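Local coordinates for protein glucose-resistance amylase regulator (Weissella paramesenteroides ATCC 33313, PDB 4RK6) that binds D-glucose and, as a LacI-family regulator of the CcpA type, probably controls transcription by binding DNA at cis-regulatory sites, at residues N148-M153 / I163-N168. Sequence-based numbering, arbitrary orientation.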
loop_
_atom_site.group_PDB
_atom_site.type_symbol
_atom_site.label_atom_id
_atom_site.label_comp_id
_atom_site.label_asym_id
_atom_site.label_seq_id
_atom_site.Cartn_x
_atom_site.Cartn_y
_atom_site.Cartn_z
ATOM N N ASN A 148 11.034 -10.202 22.508
ATOM C CA ASN A 148 12.065 -9.168 22.639
ATOM C C ASN A 148 11.648 -7.991 23.508
ATOM O O ASN A 148 12.464 -7.430 24.235
ATOM C CB ASN A 148 12.508 -8.688 21.261
ATOM C CG ASN A 148 13.353 -9.698 20.536
ATOM O OD1 ASN A 148 14.020 -10.554 21.146
ATOM N ND2 ASN A 148 13.335 -9.623 19.231
ATOM N N PHE A 149 10.365 -7.627 23.441
ATOM C CA PHE A 149 9.819 -6.566 24.292
ATOM C C PHE A 149 9.956 -6.954 25.740
ATOM O O PHE A 149 10.450 -6.188 26.547
ATOM C CB PHE A 149 8.356 -6.319 23.925
ATOM C CG PHE A 149 7.653 -5.321 24.810
ATOM C CD1 PHE A 149 8.134 -4.024 24.947
ATOM C CD2 PHE A 149 6.501 -5.673 25.491
ATOM C CE1 PHE A 149 7.485 -3.096 25.756
ATOM C CE2 PHE A 149 5.828 -4.745 26.276
ATOM C CZ PHE A 149 6.337 -3.461 26.437
ATOM N N ILE A 150 9.527 -8.169 26.057
ATOM C CA ILE A 150 9.615 -8.642 27.423
ATOM C C ILE A 150 11.073 -8.697 27.915
ATOM O O ILE A 150 11.380 -8.213 29.018
ATOM C CB ILE A 150 8.848 -9.965 27.616
ATOM C CG1 ILE A 150 7.351 -9.680 27.468
ATOM C CG2 ILE A 150 9.116 -10.518 29.023
ATOM C CD1 ILE A 150 6.514 -10.885 27.145
ATOM N N LYS A 151 11.963 -9.222 27.089
ATOM C CA LYS A 151 13.396 -9.306 27.423
ATOM C C LYS A 151 13.972 -7.917 27.670
ATOM O O LYS A 151 14.651 -7.680 28.665
ATOM C CB LYS A 151 14.163 -9.990 26.299
ATOM C CG LYS A 151 15.676 -10.100 26.540
ATOM C CD LYS A 151 16.400 -10.765 25.376
ATOM C CE LYS A 151 17.834 -11.159 25.730
ATOM N NZ LYS A 151 18.585 -10.121 26.491
ATOM N N SER A 152 13.668 -6.978 26.777
ATOM C CA SER A 152 14.204 -5.631 26.910
ATOM C C SER A 152 13.686 -4.932 28.179
ATOM O O SER A 152 14.444 -4.276 28.895
ATOM C CB SER A 152 13.893 -4.790 25.660
ATOM O OG SER A 152 14.447 -3.493 25.805
HETATM N N MSE A 153 12.398 -5.072 28.456
HETATM C CA MSE A 153 11.797 -4.432 29.609
HETATM C C MSE A 153 12.424 -5.002 30.861
HETATM O O MSE A 153 12.788 -4.258 31.768
HETATM C CB MSE A 153 10.285 -4.620 29.642
HETATM C CG MSE A 153 9.551 -3.878 28.514
HETATM SE SE MSE A 153 9.409 -1.974 28.923
HETATM C CE MSE A 153 7.920 -2.035 30.209
ATOM N N ILE A 163 4.461 -4.294 32.076
ATOM C CA ILE A 163 4.490 -4.852 30.720
ATOM C C ILE A 163 3.070 -5.171 30.288
ATOM O O ILE A 163 2.380 -5.939 30.956
ATOM C CB ILE A 163 5.361 -6.134 30.680
ATOM C CG1 ILE A 163 6.829 -5.762 30.912
ATOM C CG2 ILE A 163 5.161 -6.877 29.366
ATOM C CD1 ILE A 163 7.718 -6.950 31.182
ATOM N N PHE A 164 2.622 -4.564 29.188
ATOM C CA PHE A 164 1.265 -4.791 28.668
ATOM C C PHE A 164 1.312 -5.233 27.216
ATOM O O PHE A 164 2.173 -4.811 26.481
ATOM C CB PHE A 164 0.423 -3.518 28.811
ATOM C CG PHE A 164 0.310 -3.032 30.221
ATOM C CD1 PHE A 164 1.344 -2.295 30.798
ATOM C CD2 PHE A 164 -0.804 -3.340 30.984
ATOM C CE1 PHE A 164 1.252 -1.853 32.111
ATOM C CE2 PHE A 164 -0.898 -2.902 32.292
ATOM C CZ PHE A 164 0.128 -2.171 32.853
ATOM N N LEU A 165 0.393 -6.110 26.826
ATOM C CA LEU A 165 0.356 -6.677 25.489
ATOM C C LEU A 165 -1.046 -6.595 24.917
ATOM O O LEU A 165 -2.014 -6.794 25.640
ATOM C CB LEU A 165 0.740 -8.154 25.521
ATOM C CG LEU A 165 2.107 -8.498 26.084
ATOM C CD1 LEU A 165 2.254 -10.001 26.269
ATOM C CD2 LEU A 165 3.208 -7.961 25.187
ATOM N N TYR A 166 -1.165 -6.342 23.621
ATOM C CA TYR A 166 -2.454 -6.504 22.946
ATOM C C TYR A 166 -2.310 -6.773 21.485
ATOM O O TYR A 166 -1.597 -6.052 20.798
ATOM C CB TYR A 166 -3.332 -5.258 23.090
ATOM C CG TYR A 166 -4.704 -5.419 22.467
ATOM C CD1 TYR A 166 -4.911 -5.175 21.111
ATOM C CD2 TYR A 166 -5.791 -5.879 23.226
ATOM C CE1 TYR A 166 -6.148 -5.340 20.532
ATOM C CE2 TYR A 166 -7.049 -6.041 22.650
ATOM C CZ TYR A 166 -7.210 -5.772 21.299
ATOM O OH TYR A 166 -8.412 -5.909 20.674
ATOM N N GLY A 167 -3.032 -7.787 21.008
ATOM C CA GLY A 167 -3.295 -7.921 19.578
ATOM C C GLY A 167 -2.743 -9.155 18.901
ATOM O O GLY A 167 -1.768 -9.764 19.363
ATOM N N ASN A 168 -3.371 -9.485 17.778
ATOM C CA ASN A 168 -3.037 -10.654 16.948
ATOM C C ASN A 168 -2.510 -10.342 15.558
ATOM O O ASN A 168 -2.201 -11.263 14.813
ATOM C CB ASN A 168 -4.286 -11.510 16.778
ATOM C CG ASN A 168 -4.779 -12.045 18.093
ATOM O OD1 ASN A 168 -3.987 -12.528 18.888
ATOM N ND2 ASN A 168 -6.080 -11.928 18.349
#
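Phe-149, Ile-150 and Met-153 of helix 144-155 pack on Ile-163 and Leu-165 of strand 163-166, joining the helix of a beta-alpha-beta crossover to its second strand (the first is 129-132) in the periplasmic-binding-protein-like fold of LacI regulators. The axes of 148-153 and 163-166 run nearly antiparallel (170°) and come within 9.8 Å; apolar side chains make most of the contact.

Phe-149 suits the buried face of the helix because its ring is long enough to reach the sheet. A chi1 of 175° sets CG opposite the backbone N, and the ring reaches out beside Ile-163 and Leu-165, whose side chains run the other way. Leu-165 CD2 meets the ring edge, 4.0 Å from Phe-149 CD2, whereas the backbone O of Phe-164 approaches Phe-149 CE2 obliquely at 3.7 Å. One ring face lies beneath Met-153 CG, displaced toward the rim; Ile-129 and Leu-131 also touch Phe-149.

Ile-150 and Leu-165, compact and branched, suit a partly exposed margin at this chain's outermost strand; Ile-150 CD1 reaches Leu-165 CD1 at 4.4 Å.

Ile-163, branched at CB, suits both an extended strand and a site between several partners. Its CG2 lies 3.8 Å from Phe-149 CE2 and 4.0 Å from Ile-150 CG1, the two isoleucines crossing at about a right angle. The other branch, with CG1 beside the backbone N (chi1 -68°), runs to Met-153. Selenomethionine in this crystal, Met-153 is unbranched and bends at chi2 and chi3 round this branch: Met-153 CB lies 3.8 Å from Ile-163 CD1, and its terminal CE comes back to 3.9 Å from Ile-163 CG1.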